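Local coordinates for CurH (Lyngbya majuscula, PDB 3KG7), which probably dehydrates beta-hydroxyacyl intermediates to enoyl products, as the dehydratase domain of the CurH module in curacin polyketide biosynthesis, at residues C[44-56]-C[68-80]. Residues are numbered along the deposited sequence; the frame is centred on the assembly and turned at random.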
loop_
_atom_site.group_PDB
_atom_site.type_symbol
_atom_site.label_atom_id
_atom_site.label_comp_id
_atom_site.label_asym_id
_atom_site.label_seq_id
_atom_site.Cartn_x
_atom_site.Cartn_y
_atom_site.Cartn_z
ATOM N N TYR C 44 -18.428 26.237 10.133
ATOM C CA TYR C 44 -18.590 27.306 9.138
ATOM C C TYR C 44 -19.381 26.796 7.936
ATOM O O TYR C 44 -19.019 27.039 6.779
ATOM C CB TYR C 44 -17.235 27.876 8.704
ATOM C CG TYR C 44 -16.409 28.392 9.857
ATOM C CD1 TYR C 44 -16.745 29.586 10.497
ATOM C CD2 TYR C 44 -15.299 27.680 10.315
ATOM C CE1 TYR C 44 -15.996 30.060 11.562
ATOM C CE2 TYR C 44 -14.540 28.150 11.378
ATOM C CZ TYR C 44 -14.895 29.341 11.997
ATOM O OH TYR C 44 -14.150 29.810 13.054
ATOM N N ASP C 45 -20.458 26.074 8.238
ATOM C CA ASP C 45 -21.328 25.441 7.242
ATOM C C ASP C 45 -20.555 24.611 6.207
ATOM O O ASP C 45 -20.964 24.501 5.048
ATOM C CB ASP C 45 -22.234 26.476 6.565
ATOM C CG ASP C 45 -23.606 25.921 6.234
ATOM O OD1 ASP C 45 -23.709 24.962 5.438
ATOM O OD2 ASP C 45 -24.594 26.454 6.770
ATOM N N THR C 46 -19.438 24.031 6.640
ATOM C CA THR C 46 -18.632 23.153 5.794
ATOM C C THR C 46 -18.485 21.787 6.468
ATOM O O THR C 46 -18.091 21.703 7.638
ATOM C CB THR C 46 -17.236 23.760 5.495
ATOM O OG1 THR C 46 -17.386 25.108 5.027
ATOM C CG2 THR C 46 -16.502 22.951 4.441
ATOM N N PRO C 47 -18.822 20.710 5.741
ATOM C CA PRO C 47 -18.601 19.380 6.298
ATOM C C PRO C 47 -17.118 19.178 6.582
ATOM O O PRO C 47 -16.280 19.297 5.676
ATOM C CB PRO C 47 -19.074 18.440 5.180
ATOM C CG PRO C 47 -20.002 19.282 4.340
ATOM C CD PRO C 47 -19.418 20.658 4.392
ATOM N N VAL C 48 -16.808 18.908 7.849
ATOM C CA VAL C 48 -15.433 18.706 8.311
ATOM C C VAL C 48 -15.369 17.482 9.203
ATOM O O VAL C 48 -16.279 17.254 9.998
ATOM C CB VAL C 48 -14.933 19.920 9.135
ATOM C CG1 VAL C 48 -13.558 19.643 9.729
ATOM C CG2 VAL C 48 -14.909 21.194 8.279
ATOM N N ILE C 49 -14.291 16.710 9.068
ATOM C CA ILE C 49 -14.008 15.553 9.933
ATOM C C ILE C 49 -13.369 16.028 11.229
ATOM O O ILE C 49 -12.248 16.552 11.205
ATOM C CB ILE C 49 -12.996 14.596 9.287
ATOM C CG1 ILE C 49 -13.518 14.029 7.973
ATOM C CG2 ILE C 49 -12.623 13.462 10.252
ATOM C CD1 ILE C 49 -12.542 13.089 7.329
ATOM N N PRO C 50 -14.054 15.834 12.370
ATOM C CA PRO C 50 -13.413 16.206 13.631
ATOM C C PRO C 50 -12.204 15.302 13.932
ATOM O O PRO C 50 -12.212 14.092 13.637
ATOM C CB PRO C 50 -14.525 16.031 14.665
ATOM C CG PRO C 50 -15.431 15.012 14.056
ATOM C CD PRO C 50 -15.395 15.264 12.578
ATOM N N GLY C 51 -11.171 15.926 14.495
ATOM C CA GLY C 51 -9.889 15.281 14.777
ATOM C C GLY C 51 -9.966 13.930 15.455
ATOM O O GLY C 51 -9.261 12.994 15.056
ATOM N N VAL C 52 -10.819 13.813 16.473
ATOM C CA VAL C 52 -10.939 12.547 17.216
ATOM C C VAL C 52 -11.299 11.320 16.350
ATOM O O VAL C 52 -11.106 10.180 16.780
ATOM C CB VAL C 52 -11.876 12.648 18.459
ATOM C CG1 VAL C 52 -11.306 13.634 19.480
ATOM C CG2 VAL C 52 -13.314 13.005 18.063
ATOM N N SER C 53 -11.786 11.559 15.134
ATOM C CA SER C 53 -12.103 10.485 14.186
ATOM C C SER C 53 -10.896 9.625 13.893
ATOM O O SER C 53 -11.010 8.407 13.735
ATOM C CB SER C 53 -12.628 11.050 12.868
ATOM O OG SER C 53 -13.709 11.923 13.104
ATOM N N TYR C 54 -9.737 10.261 13.810
ATOM C CA TYR C 54 -8.508 9.532 13.512
ATOM C C TYR C 54 -8.097 8.619 14.656
ATOM O O TYR C 54 -7.535 7.556 14.417
ATOM C CB TYR C 54 -7.393 10.497 13.099
ATOM C CG TYR C 54 -7.859 11.429 12.008
ATOM C CD1 TYR C 54 -8.320 10.928 10.794
ATOM C CD2 TYR C 54 -7.872 12.809 12.197
ATOM C CE1 TYR C 54 -8.776 11.779 9.794
ATOM C CE2 TYR C 54 -8.307 13.661 11.199
ATOM C CZ TYR C 54 -8.761 13.143 10.007
ATOM O OH TYR C 54 -9.193 13.982 9.021
ATOM N N ILE C 55 -8.418 9.019 15.889
ATOM C CA ILE C 55 -8.201 8.162 17.042
ATOM C C ILE C 55 -9.089 6.936 16.884
ATOM O O ILE C 55 -8.628 5.799 17.052
ATOM C CB ILE C 55 -8.503 8.865 18.388
ATOM C CG1 ILE C 55 -7.822 10.238 18.456
ATOM C CG2 ILE C 55 -8.037 7.979 19.551
ATOM C CD1 ILE C 55 -8.310 11.134 19.583
ATOM N N ALA C 56 -10.357 7.179 16.548
ATOM C CA ALA C 56 -11.319 6.125 16.268
ATOM C C ALA C 56 -10.760 5.145 15.256
ATOM O O ALA C 56 -10.802 3.931 15.476
ATOM C CB ALA C 56 -12.593 6.721 15.750
ATOM N N VAL C 68 -3.537 5.390 23.051
ATOM C CA VAL C 68 -2.978 6.209 21.971
ATOM C C VAL C 68 -2.445 7.497 22.548
ATOM O O VAL C 68 -3.152 8.197 23.273
ATOM C CB VAL C 68 -4.006 6.508 20.868
ATOM C CG1 VAL C 68 -3.310 7.093 19.662
ATOM C CG2 VAL C 68 -4.736 5.231 20.454
ATOM N N GLU C 69 -1.190 7.805 22.248
ATOM C CA GLU C 69 -0.543 8.952 22.876
ATOM C C GLU C 69 0.071 9.932 21.884
ATOM O O GLU C 69 0.279 9.599 20.718
ATOM C CB GLU C 69 0.468 8.504 23.945
ATOM C CG GLU C 69 1.389 7.364 23.542
ATOM C CD GLU C 69 1.985 6.643 24.746
ATOM O OE1 GLU C 69 3.211 6.387 24.746
ATOM O OE2 GLU C 69 1.230 6.331 25.698
ATOM N N ASP C 70 0.345 11.145 22.371
ATOM C CA ASP C 70 0.897 12.256 21.571
ATOM C C ASP C 70 0.147 12.461 20.256
ATOM O O ASP C 70 0.725 12.376 19.166
ATOM C CB ASP C 70 2.394 12.068 21.318
ATOM C CG ASP C 70 3.176 11.862 22.597
ATOM O OD1 ASP C 70 3.233 10.710 23.088
ATOM O OD2 ASP C 70 3.736 12.858 23.107
ATOM N N ILE C 71 -1.150 12.720 20.384
ATOM C CA ILE C 71 -2.029 12.909 19.243
ATOM C C ILE C 71 -2.006 14.374 18.846
ATOM O O ILE C 71 -2.191 15.248 19.693
ATOM C CB ILE C 71 -3.483 12.481 19.560
ATOM C CG1 ILE C 71 -3.531 11.013 20.018
ATOM C CG2 ILE C 71 -4.381 12.695 18.333
ATOM C CD1 ILE C 71 -4.744 10.661 20.868
ATOM N N ASN C 72 -1.750 14.632 17.565
ATOM C CA ASN C 72 -1.828 15.990 17.019
ATOM C C ASN C 72 -2.702 16.076 15.777
ATOM O O ASN C 72 -2.697 15.175 14.922
ATOM C CB ASN C 72 -0.445 16.544 16.686
ATOM C CG ASN C 72 0.547 16.359 17.811
ATOM O OD1 ASN C 72 0.973 15.232 18.094
ATOM N ND2 ASN C 72 0.937 17.463 18.446
ATOM N N PHE C 73 -3.459 17.160 15.684
ATOM C CA PHE C 73 -4.232 17.437 14.486
ATOM C C PHE C 73 -3.639 18.639 13.779
ATOM O O PHE C 73 -3.411 19.689 14.385
ATOM C CB PHE C 73 -5.702 17.682 14.809
ATOM C CG PHE C 73 -6.255 16.744 15.828
ATOM C CD1 PHE C 73 -6.335 15.379 15.566
ATOM C CD2 PHE C 73 -6.697 17.223 17.060
ATOM C CE1 PHE C 73 -6.837 14.504 16.520
ATOM C CE2 PHE C 73 -7.209 16.347 18.027
ATOM C CZ PHE C 73 -7.280 14.987 17.753
ATOM N N GLN C 74 -3.373 18.460 12.493
ATOM C CA GLN C 74 -2.866 19.521 11.645
ATOM C C GLN C 74 -4.060 20.158 10.919
ATOM O O GLN C 74 -5.046 20.546 11.562
ATOM C CB GLN C 74 -1.815 18.959 10.678
ATOM C CG GLN C 74 -0.555 18.396 11.355
ATOM C CD GLN C 74 -0.778 17.047 12.043
ATOM O OE1 GLN C 74 -1.143 16.064 11.405
ATOM N NE2 GLN C 74 -0.544 17.000 13.349
ATOM N N GLN C 75 -3.992 20.267 9.594
ATOM C CA GLN C 75 -5.124 20.830 8.855
ATOM C C GLN C 75 -6.295 19.843 8.798
ATOM O O GLN C 75 -6.093 18.625 8.727
ATOM C CB GLN C 75 -4.727 21.347 7.468
ATOM C CG GLN C 75 -3.553 20.640 6.810
ATOM C CD GLN C 75 -2.895 21.496 5.730
ATOM O OE1 GLN C 75 -3.368 22.597 5.406
ATOM N NE2 GLN C 75 -1.797 20.994 5.169
ATOM N N PRO C 76 -7.527 20.370 8.890
ATOM C CA PRO C 76 -8.729 19.538 8.784
ATOM C C PRO C 76 -8.955 18.949 7.389
ATOM O O PRO C 76 -8.564 19.554 6.388
ATOM C CB PRO C 76 -9.866 20.513 9.121
ATOM C CG PRO C 76 -9.310 21.858 8.878
ATOM C CD PRO C 76 -7.847 21.784 9.155
ATOM N N LEU C 77 -9.572 17.768 7.348
ATOM C CA LEU C 77 -10.107 17.213 6.112
ATOM C C LEU C 77 -11.527 17.742 5.964
ATOM O O LEU C 77 -12.416 17.356 6.723
ATOM C CB LEU C 77 -10.097 15.680 6.159
ATOM C CG LEU C 77 -10.136 14.880 4.852
ATOM C CD1 LEU C 77 -9.675 13.461 5.096
ATOM C CD2 LEU C 77 -11.513 14.863 4.218
ATOM N N PHE C 78 -11.732 18.644 5.010
ATOM C CA PHE C 78 -13.066 19.202 4.750
ATOM C C PHE C 78 -13.558 18.878 3.338
ATOM O O PHE C 78 -12.767 18.586 2.434
ATOM C CB PHE C 78 -13.114 20.713 5.030
ATOM C CG PHE C 78 -12.204 21.532 4.157
ATOM C CD1 PHE C 78 -12.690 22.146 2.999
ATOM C CD2 PHE C 78 -10.866 21.711 4.495
ATOM C CE1 PHE C 78 -11.855 22.916 2.182
ATOM C CE2 PHE C 78 -10.022 22.472 3.687
ATOM C CZ PHE C 78 -10.517 23.079 2.529
ATOM N N LEU C 79 -14.870 18.911 3.162
ATOM C CA LEU C 79 -15.472 18.638 1.870
ATOM C C LEU C 79 -16.165 19.903 1.405
ATOM O O LEU C 79 -17.290 20.200 1.819
ATOM C CB LEU C 79 -16.433 17.453 1.967
ATOM C CG LEU C 79 -15.803 16.198 2.590
ATOM C CD1 LEU C 79 -16.806 15.065 2.676
ATOM C CD2 LEU C 79 -14.562 15.746 1.823
ATOM N N ALA C 80 -15.459 20.665 0.571
ATOM C CA ALA C 80 -15.939 21.963 0.102
ATOM C C ALA C 80 -17.274 21.817 -0.610
ATOM O O ALA C 80 -18.273 22.394 -0.194
ATOM C CB ALA C 80 -14.910 22.614 -0.814
#
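With CG anti to its carbonyl carbon (chi1 -42°), Phe-73 carries its ring from strand 71-73 to Gly-51, and Ile-55, with CG1 set likewise (chi1 -49°), sends CD1 to that ring's edge. This belongs to a hotdog unit of the double hotdog fold, in which a sheet wraps round a helix: here the start of helix 52-62 rests on Ile-71 and Phe-73. Gly-51 CA stands over one face of the Phe-73 ring in a CH-pi contact, 3.8 Å from the centroid; glycine suits the site, since a beta carbon would probably crowd the ring. Replacing Phe-73 by an alanine would probably leave a gap against Gly-51 CA and deprive Ile-55 CD1 of an apolar neighbour. Ile-71 CD1 meets Ile-55 CD1 at 3.8 Å, the side chains crossing at about a right angle. Before the helix, 47-49 runs antiparallel to 77-79 through a single bridge, Val-48 with Phe-78. Leu-79 N donates to Pro-47 O at 2.9 Å; proline, lacking an N-H, contributes the acceptor alone. The companion bond, Ile-49 N to Leu-77 O, is 3.1 Å and almost straight (175°). Leu-77 sets CD1 and CD2 each 3.7 Å from Ile-49 CD1, while its CB lies 3.4 Å from Tyr-54 OH.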